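Local coordinates for protein GTP cyclohydrolase 1 type 2 homolog (Staphylococcus aureus subsp. aureus, PDB 3LNL) that is of unknown function but binds a pair of zinc ions in a NIF3-family hexameric toroid whose two entries are capped by PII-like domains, at residues 18-29 with 99-108; 122-133 with 236-247. The protein carries 2 engineered substitutions. One frame throughout, in Å; residues are numbered along the deposited sequence. Where two conformers were deposited one is given.

Interaction 1 of 2, residues 18-29 with 99-108. With ZN (zinc ion), chain G.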
loop_
_atom_site.group_PDB
_atom_site.type_symbol
_atom_site.label_atom_id
_atom_site.label_comp_id
_atom_site.label_asym_id
_atom_site.label_seq_id
_atom_site.Cartn_x
_atom_site.Cartn_y
_atom_site.Cartn_z
ATOM N N VAL B 18 -32.175 10.557 -7.680
ATOM C CA VAL B 18 -30.767 10.490 -8.104
ATOM C C VAL B 18 -29.937 10.103 -6.884
ATOM O O VAL B 18 -29.281 10.952 -6.242
ATOM C CB VAL B 18 -30.258 11.845 -8.680
ATOM C CG1 VAL B 18 -28.811 11.733 -9.235
ATOM C CG2 VAL B 18 -31.218 12.431 -9.765
ATOM N N PRO B 19 -30.038 8.830 -6.494
ATOM C CA PRO B 19 -29.609 8.457 -5.144
ATOM C C PRO B 19 -28.155 8.807 -4.862
ATOM O O PRO B 19 -27.270 8.427 -5.639
ATOM C CB PRO B 19 -29.783 6.947 -5.106
ATOM C CG PRO B 19 -30.672 6.604 -6.236
ATOM C CD PRO B 19 -30.802 7.764 -7.165
ATOM N N PHE B 20 -27.917 9.459 -3.722
ATOM C CA PHE B 20 -26.562 9.886 -3.398
ATOM C C PHE B 20 -25.616 8.694 -3.242
ATOM O O PHE B 20 -24.416 8.821 -3.494
ATOM C CB PHE B 20 -26.579 10.781 -2.182
ATOM C CG PHE B 20 -27.142 12.131 -2.485
ATOM C CD1 PHE B 20 -28.462 12.423 -2.224
ATOM C CD2 PHE B 20 -26.367 13.077 -3.144
ATOM C CE1 PHE B 20 -28.996 13.659 -2.541
ATOM C CE2 PHE B 20 -26.888 14.319 -3.481
ATOM C CZ PHE B 20 -28.200 14.621 -3.172
ATOM N N SER B 21 -26.173 7.532 -2.894
ATOM C CA SER B 21 -25.404 6.315 -2.729
ATOM C C SER B 21 -24.797 5.791 -4.055
ATOM O O SER B 21 -23.885 4.979 -4.036
ATOM C CB SER B 21 -26.314 5.228 -2.097
ATOM O OG SER B 21 -27.275 4.703 -3.037
ATOM N N THR B 22 -25.295 6.259 -5.199
ATOM C CA THR B 22 -24.738 5.819 -6.462
ATOM C C THR B 22 -23.509 6.626 -6.839
ATOM O O THR B 22 -22.878 6.327 -7.874
ATOM C CB THR B 22 -25.781 5.800 -7.585
ATOM O OG1 THR B 22 -26.282 7.119 -7.832
ATOM C CG2 THR B 22 -26.960 4.799 -7.196
ATOM N N ALA B 23 -23.187 7.672 -6.048
ATOM C CA ALA B 23 -21.935 8.410 -6.268
ATOM C C ALA B 23 -20.745 7.518 -5.945
ATOM O O ALA B 23 -20.875 6.591 -5.157
ATOM C CB ALA B 23 -21.900 9.706 -5.421
ATOM N N GLU B 24 -19.588 7.784 -6.555
ATOM C CA GLU B 24 -18.368 7.007 -6.281
ATOM C C GLU B 24 -17.953 7.269 -4.853
ATOM O O GLU B 24 -18.274 8.302 -4.300
ATOM C CB GLU B 24 -17.220 7.408 -7.222
ATOM C CG GLU B 24 -17.559 7.322 -8.693
ATOM C CD GLU B 24 -17.584 5.917 -9.191
ATOM O OE1 GLU B 24 -18.242 5.673 -10.232
ATOM O OE2 GLU B 24 -16.896 5.070 -8.582
ATOM N N SER B 25 -17.236 6.324 -4.243
ATOM C CA SER B 25 -16.886 6.425 -2.826
ATOM C C SER B 25 -15.858 7.510 -2.529
ATOM O O SER B 25 -15.830 8.024 -1.431
ATOM C CB SER B 25 -16.344 5.082 -2.319
ATOM O OG SER B 25 -15.152 4.792 -3.021
ATOM N N TRP B 26 -15.052 7.908 -3.515
ATOM C CA TRP B 26 -14.155 9.061 -3.356
ATOM C C TRP B 26 -14.861 10.434 -3.472
ATOM O O TRP B 26 -14.236 11.439 -3.215
ATOM C CB TRP B 26 -12.985 9.025 -4.371
ATOM C CG TRP B 26 -13.430 8.829 -5.785
ATOM C CD1 TRP B 26 -13.437 7.649 -6.482
ATOM C CD2 TRP B 26 -13.967 9.833 -6.677
ATOM N NE1 TRP B 26 -13.972 7.858 -7.753
ATOM C CE2 TRP B 26 -14.290 9.181 -7.899
ATOM C CE3 TRP B 26 -14.204 11.189 -6.564
ATOM C CZ2 TRP B 26 -14.848 9.844 -8.968
ATOM C CZ3 TRP B 26 -14.763 11.860 -7.653
ATOM C CH2 TRP B 26 -15.067 11.178 -8.841
ATOM N N ASP B 27 -16.118 10.476 -3.933
ATOM C CA ASP B 27 -16.760 11.730 -4.279
ATOM C C ASP B 27 -17.259 12.430 -2.997
ATOM O O ASP B 27 -17.242 11.837 -1.893
ATOM C CB ASP B 27 -17.933 11.438 -5.215
ATOM C CG ASP B 27 -18.306 12.588 -6.095
ATOM O OD1 ASP B 27 -17.765 13.703 -5.962
ATOM O OD2 ASP B 27 -19.221 12.358 -6.947
ATOM N N ASN B 28 -17.632 13.690 -3.139
ATOM C CA ASN B 28 -18.187 14.473 -2.055
ATOM C C ASN B 28 -19.524 15.040 -2.487
ATOM O O ASN B 28 -19.576 16.052 -3.192
ATOM C CB ASN B 28 -17.207 15.558 -1.670
ATOM C CG ASN B 28 -17.541 16.183 -0.324
ATOM O OD1 ASN B 28 -18.055 15.508 0.541
ATOM N ND2 ASN B 28 -17.301 17.481 -0.174
ATOM N N VAL B 29 -20.616 14.375 -2.097
ATOM C CA VAL B 29 -21.952 14.719 -2.615
ATOM C C VAL B 29 -22.950 15.023 -1.526
ATOM O O VAL B 29 -22.723 14.718 -0.341
ATOM C CB VAL B 29 -22.523 13.652 -3.603
ATOM C CG1 VAL B 29 -21.649 13.552 -4.879
ATOM C CG2 VAL B 29 -22.673 12.293 -2.953
ATOM N N ILE B 99 -25.801 22.281 -2.546
ATOM C CA ILE B 99 -25.860 20.823 -2.661
ATOM C C ILE B 99 -25.114 20.405 -3.933
ATOM O O ILE B 99 -25.246 21.050 -4.967
ATOM C CB ILE B 99 -27.359 20.370 -2.802
ATOM C CG1 ILE B 99 -28.138 20.724 -1.514
ATOM C CG2 ILE B 99 -27.478 18.870 -3.247
ATOM C CD1 ILE B 99 -29.744 20.760 -1.719
ATOM N N ALA B 100 -24.313 19.348 -3.838
ATOM C CA ALA B 100 -23.611 18.826 -4.966
ATOM C C ALA B 100 -24.257 17.503 -5.379
ATOM O O ALA B 100 -24.374 16.551 -4.574
ATOM C CB ALA B 100 -22.109 18.552 -4.638
ATOM N N MET B 101 -24.661 17.446 -6.635
ATOM C CA MET B 101 -25.126 16.203 -7.255
ATOM C C MET B 101 -24.102 15.877 -8.310
ATOM O O MET B 101 -24.250 16.282 -9.497
ATOM C CB MET B 101 -26.545 16.409 -7.832
ATOM C CG MET B 101 -27.631 16.602 -6.723
ATOM S SD MET B 101 -29.220 16.871 -7.515
ATOM C CE MET B 101 -29.685 15.153 -7.885
ATOM N N HIS B 102 -23.044 15.157 -7.875
ATOM C CA HIS B 102 -21.891 14.958 -8.713
ATOM C C HIS B 102 -21.935 13.613 -9.423
ATOM O O HIS B 102 -22.780 13.443 -10.304
ATOM C CB HIS B 102 -20.589 15.186 -7.967
ATOM C CG HIS B 102 -19.411 15.279 -8.870
ATOM N ND1 HIS B 102 -18.159 14.807 -8.520
ATOM C CD2 HIS B 102 -19.308 15.741 -10.142
ATOM C CE1 HIS B 102 -17.326 15.006 -9.538
ATOM N NE2 HIS B 102 -17.999 15.556 -10.538
ATOM N N THR B 103 -21.116 12.629 -9.025
ATOM C CA THR B 103 -21.079 11.403 -9.807
ATOM C C THR B 103 -22.416 10.627 -9.733
ATOM O O THR B 103 -22.703 9.910 -10.656
ATOM C CB THR B 103 -19.872 10.500 -9.512
ATOM O OG1 THR B 103 -19.867 10.116 -8.136
ATOM C CG2 THR B 103 -18.531 11.205 -9.896
ATOM N N ASN B 104 -23.248 10.791 -8.688
ATOM C CA ASN B 104 -24.638 10.283 -8.769
ATOM C C ASN B 104 -25.417 10.762 -9.998
ATOM O O ASN B 104 -26.181 10.008 -10.606
ATOM C CB ASN B 104 -25.457 10.437 -7.449
ATOM C CG ASN B 104 -25.479 11.853 -6.917
ATOM O OD1 ASN B 104 -24.472 12.591 -6.999
ATOM N ND2 ASN B 104 -26.653 12.268 -6.393
ATOM N N LEU B 105 -25.190 11.991 -10.414
ATOM C CA LEU B 105 -25.837 12.481 -11.632
ATOM C C LEU B 105 -25.128 12.002 -12.901
ATOM O O LEU B 105 -25.788 11.847 -13.918
ATOM C CB LEU B 105 -25.927 14.011 -11.597
ATOM C CG LEU B 105 -26.872 14.656 -12.597
ATOM C CD1 LEU B 105 -28.349 14.396 -12.229
ATOM C CD2 LEU B 105 -26.513 16.182 -12.617
ATOM N N ASP B 106 -23.807 11.761 -12.842
ATOM C CA ASP B 106 -23.063 11.180 -13.985
ATOM C C ASP B 106 -23.547 9.782 -14.339
ATOM O O ASP B 106 -23.468 9.387 -15.505
ATOM C CB ASP B 106 -21.537 11.149 -13.745
ATOM C CG ASP B 106 -20.909 12.538 -13.846
ATOM O OD1 ASP B 106 -21.233 13.211 -14.868
ATOM O OD2 ASP B 106 -20.113 12.938 -12.932
ATOM N N VAL B 107 -24.041 9.041 -13.344
ATOM C CA VAL B 107 -24.411 7.652 -13.543
ATOM C C VAL B 107 -25.920 7.401 -13.582
ATOM O O VAL B 107 -26.383 6.273 -13.779
ATOM C CB VAL B 107 -23.789 6.737 -12.485
ATOM C CG1 VAL B 107 -22.227 6.904 -12.440
ATOM C CG2 VAL B 107 -24.495 6.917 -11.092
ATOM N N ASN B 108 -26.700 8.459 -13.475
ATOM C CA ASN B 108 -28.148 8.329 -13.437
ATOM C C ASN B 108 -28.739 8.113 -14.843
ATOM O O ASN B 108 -28.321 8.800 -15.798
ATOM C CB ASN B 108 -28.721 9.600 -12.861
ATOM C CG ASN B 108 -30.159 9.442 -12.488
ATOM O OD1 ASN B 108 -31.055 9.752 -13.290
ATOM N ND2 ASN B 108 -30.395 8.913 -11.269
HETATM ZN ZN ZN G . -19.685 14.695 -14.378
HETATM O O HOH W 1 -28.067 8.279 -9.765
HETATM O O HOH W 2 -18.109 15.473 -13.250
HETATM O O HOH W 3 -17.922 13.717 -15.240
#

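Interaction 2 of 2, residues 122-133 with 236-247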
loop_
_atom_site.group_PDB
_atom_site.type_symbol
_atom_site.label_atom_id
_atom_site.label_comp_id
_atom_site.label_asym_id
_atom_site.label_seq_id
_atom_site.Cartn_x
_atom_site.Cartn_y
_atom_site.Cartn_z
ATOM N N LEU B 122 -29.325 12.099 -30.449
ATOM C CA LEU B 122 -29.083 10.671 -30.641
ATOM C C LEU B 122 -30.296 9.867 -30.242
ATOM O O LEU B 122 -31.175 10.373 -29.532
ATOM C CB LEU B 122 -27.877 10.191 -29.864
ATOM C CG LEU B 122 -26.604 11.010 -30.106
ATOM C CD1 LEU B 122 -25.440 10.482 -29.267
ATOM C CD2 LEU B 122 -26.258 11.099 -31.612
ATOM N N LYS B 123 -30.328 8.624 -30.720
ATOM C CA LYS B 123 -31.420 7.678 -30.506
ATOM C C LYS B 123 -30.884 6.467 -29.751
ATOM O O LYS B 123 -29.665 6.304 -29.606
ATOM C CB LYS B 123 -31.975 7.166 -31.842
ATOM C CG LYS B 123 -32.549 8.226 -32.774
ATOM C CD LYS B 123 -33.779 8.908 -32.195
ATOM C CE LYS B 123 -34.408 9.874 -33.160
ATOM N NZ LYS B 123 -35.611 10.434 -32.534
ATOM N N ASN B 124 -31.819 5.635 -29.287
ATOM C CA ASN B 124 -31.527 4.333 -28.679
ATOM C C ASN B 124 -30.503 4.440 -27.567
ATOM O O ASN B 124 -29.513 3.735 -27.551
ATOM C CB ASN B 124 -31.101 3.315 -29.769
ATOM C CG ASN B 124 -32.240 3.028 -30.757
ATOM O OD1 ASN B 124 -33.411 3.078 -30.388
ATOM N ND2 ASN B 124 -31.899 2.753 -32.009
ATOM N N ILE B 125 -30.733 5.389 -26.662
ATOM C CA ILE B 125 -29.760 5.740 -25.668
ATOM C C ILE B 125 -29.881 4.779 -24.483
ATOM O O ILE B 125 -30.980 4.607 -23.947
ATOM C CB ILE B 125 -29.985 7.172 -25.140
ATOM C CG1 ILE B 125 -29.934 8.187 -26.290
ATOM C CG2 ILE B 125 -28.871 7.549 -24.120
ATOM C CD1 ILE B 125 -30.450 9.588 -25.923
ATOM N N SER B 126 -28.796 4.118 -24.098
ATOM C CA SER B 126 -28.821 3.378 -22.847
ATOM C C SER B 126 -27.548 3.492 -22.040
ATOM O O SER B 126 -26.454 3.691 -22.584
ATOM C CB SER B 126 -29.199 1.906 -23.048
ATOM O OG SER B 126 -28.295 1.247 -23.823
ATOM N N ILE B 127 -27.744 3.313 -20.730
ATOM C CA ILE B 127 -26.700 3.334 -19.759
ATOM C C ILE B 127 -25.721 2.214 -20.072
ATOM O O ILE B 127 -26.136 1.107 -20.443
ATOM C CB ILE B 127 -27.253 3.171 -18.305
ATOM C CG1 ILE B 127 -27.989 4.455 -17.889
ATOM C CG2 ILE B 127 -26.106 2.835 -17.308
ATOM C CD1 ILE B 127 -27.052 5.701 -17.632
ATOM N N ILE B 128 -24.428 2.514 -19.902
ATOM C CA ILE B 128 -23.363 1.495 -19.971
ATOM C C ILE B 128 -22.528 1.534 -18.688
ATOM O O ILE B 128 -22.722 2.406 -17.796
ATOM C CB ILE B 128 -22.446 1.657 -21.253
ATOM C CG1 ILE B 128 -21.841 3.042 -21.290
ATOM C CG2 ILE B 128 -23.229 1.296 -22.533
ATOM C CD1 ILE B 128 -20.847 3.269 -22.400
ATOM N N ASN B 129 -21.603 0.586 -18.585
ATOM C CA ASN B 129 -20.754 0.440 -17.391
ATOM C C ASN B 129 -21.584 0.275 -16.108
ATOM O O ASN B 129 -21.280 0.858 -15.061
ATOM C CB ASN B 129 -19.750 1.607 -17.274
ATOM C CG ASN B 129 -18.796 1.685 -18.474
ATOM O OD1 ASN B 129 -18.259 0.683 -18.877
ATOM N ND2 ASN B 129 -18.670 2.849 -19.096
ATOM N N ASN B 130 -22.636 -0.522 -16.178
ATOM C CA ASN B 130 -23.589 -0.617 -15.067
ATOM C C ASN B 130 -23.001 -1.046 -13.749
ATOM O O ASN B 130 -22.186 -1.958 -13.704
ATOM C CB ASN B 130 -24.745 -1.557 -15.406
ATOM C CG ASN B 130 -25.408 -1.167 -16.667
ATOM O OD1 ASN B 130 -24.728 -1.040 -17.662
ATOM N ND2 ASN B 130 -26.699 -0.842 -16.622
ATOM N N GLN B 131 -23.454 -0.394 -12.669
ATOM C CA GLN B 131 -23.097 -0.807 -11.319
ATOM C C GLN B 131 -23.714 -2.218 -11.061
ATOM O O GLN B 131 -24.522 -2.709 -11.879
ATOM C CB GLN B 131 -23.574 0.246 -10.289
ATOM C CG GLN B 131 -23.065 1.639 -10.588
ATOM C CD GLN B 131 -23.441 2.688 -9.535
ATOM O OE1 GLN B 131 -24.308 2.453 -8.679
ATOM N NE2 GLN B 131 -22.755 3.850 -9.586
ATOM N N GLN B 132 -23.266 -2.880 -9.996
ATOM C CA GLN B 132 -23.867 -4.143 -9.531
ATOM C C GLN B 132 -24.400 -3.882 -8.139
ATOM O O GLN B 132 -23.707 -3.331 -7.298
ATOM C CB GLN B 132 -22.870 -5.313 -9.502
ATOM C CG GLN B 132 -22.404 -5.786 -10.887
ATOM C CD GLN B 132 -23.444 -6.629 -11.634
ATOM O OE1 GLN B 132 -24.141 -7.465 -11.046
ATOM N NE2 GLN B 132 -23.550 -6.408 -12.940
ATOM N N ASP B 133 -25.648 -4.238 -7.921
ATOM C CA ASP B 133 -26.262 -4.076 -6.620
ATOM C C ASP B 133 -26.390 -5.430 -5.958
ATOM O O ASP B 133 -26.726 -6.408 -6.606
ATOM C CB ASP B 133 -27.623 -3.397 -6.770
ATOM C CG ASP B 133 -27.524 -2.044 -7.496
ATOM O OD1 ASP B 133 -26.621 -1.233 -7.172
ATOM O OD2 ASP B 133 -28.351 -1.805 -8.399
ATOM N N GLN B 236 -27.257 -8.160 -8.978
ATOM C CA GLN B 236 -28.062 -7.755 -10.123
ATOM C C GLN B 236 -27.428 -6.558 -10.780
ATOM O O GLN B 236 -26.881 -5.703 -10.101
ATOM C CB GLN B 236 -29.455 -7.322 -9.677
ATOM C CG GLN B 236 -30.264 -8.383 -8.976
ATOM C CD GLN B 236 -31.725 -7.981 -8.864
ATOM O OE1 GLN B 236 -32.084 -6.837 -9.122
ATOM N NE2 GLN B 236 -32.567 -8.927 -8.497
ATOM N N THR B 237 -27.559 -6.480 -12.096
ATOM C CA THR B 237 -27.091 -5.358 -12.852
ATOM C C THR B 237 -27.946 -4.157 -12.544
ATOM O O THR B 237 -29.157 -4.217 -12.612
ATOM C CB THR B 237 -27.109 -5.657 -14.350
ATOM O OG1 THR B 237 -26.354 -6.853 -14.565
ATOM C CG2 THR B 237 -26.492 -4.502 -15.129
ATOM N N SER B 238 -27.292 -3.063 -12.185
ATOM C CA SER B 238 -27.976 -1.871 -11.761
ATOM C C SER B 238 -28.507 -1.140 -12.990
ATOM O O SER B 238 -28.002 -1.316 -14.088
ATOM C CB SER B 238 -26.959 -0.919 -11.092
ATOM O OG SER B 238 -27.623 0.230 -10.657
ATOM N N LEU B 239 -29.435 -0.235 -12.753
ATOM C CA LEU B 239 -29.852 0.718 -13.755
ATOM C C LEU B 239 -28.882 1.902 -13.885
ATOM O O LEU B 239 -28.986 2.656 -14.843
ATOM C CB LEU B 239 -31.286 1.203 -13.462
ATOM C CG LEU B 239 -32.353 0.096 -13.569
ATOM C CD1 LEU B 239 -33.702 0.679 -13.265
ATOM C CD2 LEU B 239 -32.383 -0.596 -14.928
ATOM N N TYR B 240 -27.995 2.052 -12.897
ATOM C CA TYR B 240 -27.016 3.127 -12.817
ATOM C C TYR B 240 -25.702 2.682 -13.456
ATOM O O TYR B 240 -25.269 1.550 -13.305
ATOM C CB TYR B 240 -26.819 3.601 -11.339
ATOM C CG TYR B 240 -28.153 3.978 -10.680
ATOM C CD1 TYR B 240 -28.901 3.040 -9.929
ATOM C CD2 TYR B 240 -28.692 5.242 -10.856
ATOM C CE1 TYR B 240 -30.150 3.382 -9.374
ATOM C CE2 TYR B 240 -29.913 5.571 -10.345
ATOM C CZ TYR B 240 -30.647 4.638 -9.605
ATOM O OH TYR B 240 -31.857 5.044 -9.107
ATOM N N GLY B 241 -25.062 3.594 -14.184
ATOM C CA GLY B 241 -23.760 3.320 -14.766
ATOM C C GLY B 241 -23.187 4.565 -15.393
ATOM O O GLY B 241 -23.938 5.456 -15.811
ATOM N N LEU B 242 -21.851 4.629 -15.451
ATOM C CA LEU B 242 -21.109 5.744 -16.034
ATOM C C LEU B 242 -20.998 5.675 -17.568
ATOM O O LEU B 242 -20.234 4.865 -18.132
ATOM C CB LEU B 242 -19.715 5.866 -15.403
ATOM C CG LEU B 242 -18.943 7.075 -15.919
ATOM C CD1 LEU B 242 -19.585 8.383 -15.377
ATOM C CD2 LEU B 242 -17.474 6.988 -15.554
ATOM N N GLY B 243 -21.790 6.526 -18.205
ATOM C CA GLY B 243 -21.820 6.680 -19.633
ATOM C C GLY B 243 -23.122 6.167 -20.212
ATOM O O GLY B 243 -23.898 5.475 -19.552
ATOM N N VAL B 244 -23.340 6.532 -21.468
ATOM C CA VAL B 244 -24.367 5.948 -22.308
ATOM C C VAL B 244 -23.794 5.503 -23.636
ATOM O O VAL B 244 -22.788 6.060 -24.135
ATOM C CB VAL B 244 -25.541 6.942 -22.595
ATOM C CG1 VAL B 244 -26.325 7.229 -21.275
ATOM C CG2 VAL B 244 -25.068 8.236 -23.326
ATOM N N MET B 245 -24.466 4.520 -24.243
ATOM C CA MET B 245 -24.250 4.178 -25.647
ATOM C C MET B 245 -25.480 4.650 -26.354
ATOM O O MET B 245 -26.577 4.428 -25.863
ATOM C CB MET B 245 -24.072 2.651 -25.880
ATOM C CG MET B 245 -23.585 2.293 -27.297
ATOM S SD MET B 245 -21.780 2.599 -27.530
ATOM C CE MET B 245 -21.096 1.309 -26.426
ATOM N N ALA B 246 -25.319 5.241 -27.536
ATOM C CA ALA B 246 -26.435 5.664 -28.345
ATOM C C ALA B 246 -26.032 5.601 -29.830
ATOM O O ALA B 246 -24.905 5.212 -30.151
ATOM C CB ALA B 246 -26.820 7.072 -27.958
ATOM N N GLU B 247 -26.954 5.974 -30.717
ATOM C CA GLU B 247 -26.678 6.002 -32.156
ATOM C C GLU B 247 -27.173 7.265 -32.822
ATOM O O GLU B 247 -28.136 7.915 -32.356
ATOM C CB GLU B 247 -27.230 4.775 -32.934
ATOM C CG GLU B 247 -27.903 3.738 -32.187
ATOM C CD GLU B 247 -28.607 2.748 -33.103
ATOM O OE1 GLU B 247 -27.930 1.978 -33.833
ATOM O OE2 GLU B 247 -29.846 2.801 -33.162
HETATM O O HOH W 4 -20.121 2.776 -13.859
HETATM O O HOH W 5 -30.315 -0.322 -9.492
#

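Interaction 1 of 2, residues 18-29 with 99-108
The carboxylate of D27 is gripped at both oxygens by residues 102-103, and the bonds fix its rotation. OD2 accepts from T103 twice: OG1 of T103 reaches it at 2.6 Å on the anti side, and the backbone N of T103 comes nearly along the C-O axis. OD1 takes the ND1-H of H102 at 2.8 Å on its syn side, almost straight at 170° and in the imidazole plane, while N28 N arrives from the other face. T103 OG1, set between its own backbone N and carbonyl carbon (chi1 60°), also accepts from E24 N at 2.8 Å, so the hydroxyl donates to D27 and accepts from E24. The motif is a His-carboxylate pair in the second shell of the dinuclear zinc centre of the NIF3 fold: NE2 of H102 lies 2.7 Å from a water bound to the zinc that D106 chelates with both oxygens, H68 and E333 completing that site. Such a pair would be expected to orient the imidazole toward the water. Further along helix 103-106, N104 ND2 donates to V18 O at 2.9 Å from above the carbonyl plane, and its amide lies obliquely against the F20 ring, whose edge meets A100 O. V18 packs its CB against M101 CE at a tight 3.5 Å. One water joins T22 OG1, N104 O and N108 ND2; N108 also bonds H17 O through ND2 and H110 N through OD1.

Interaction 2 of 2, residues 122-133 with 236-247
I127 and G241 meet where two antiparallel ladders hand over to each other: G241 has no side chain, so CG2 of the isoleucine can lie directly on its backbone, 3.4 Å from G241 N. The neighbouring G243 gives a second shallow spot, filled by I128 CG1, which stands between its own N and carbonyl carbon (chi1 57°) and comes to 3.5 Å from G243 C. From the same CB, CG2 branches the other way to meet M245 CB at 3.7 Å. On the next bumps, I125 splits its load: CG2 rests on V244 CB, while CG1 lies against the methyl of A246, which L122 CB also touches. Just past the handover, T237 CG2 rests against N130 CB at 3.4 Å, and T237 OG1 is hydrogen-bonded to E215 of a neighbouring subunit. Polar side chains stitch the corner between ladders: N129 ND2 donates to L242 O (2.7 Å) and N130 ND2 to S238 O (2.9 Å), each with its acceptor in the amide plane. S238 OG accepts from Y240 N, an ST turn that bends the chain. Strands 125-127 and 244-247 run antiparallel at 165°, with a bulge between the K123-E247 and S126-M245 pairs; strands 130-133 and 236-238, at 137°, form the second ladder. This twisted ribbon is consistent with the paired connection that leaves and re-enters the NIF3 part to build the PII-like domain. Helix 112-119 packs on I125 and V244, and strand 279-285 continues the sheet beside V244 and A246.

Interaction 1 is the more buried of the two, a loop folded onto the start of a short helix beside the zinc centre; interaction 2 is two successive strand pairs, more open, with exposed residues along their margins. Their chemistry follows place. In interaction 1 side-chain acceptors take up backbone and imidazole N-H groups close to the metal, whereas in interaction 2 main-chain ladders do most of the bonding and apolar branches fill the gaps. The two touch directly: T22 O with Q131 NE2, and V107 O with G241 N, both probable hydrogen bonds, while Y240 packs on P19 and N108. L242 of interaction 2 also leans on the zinc ligand D106.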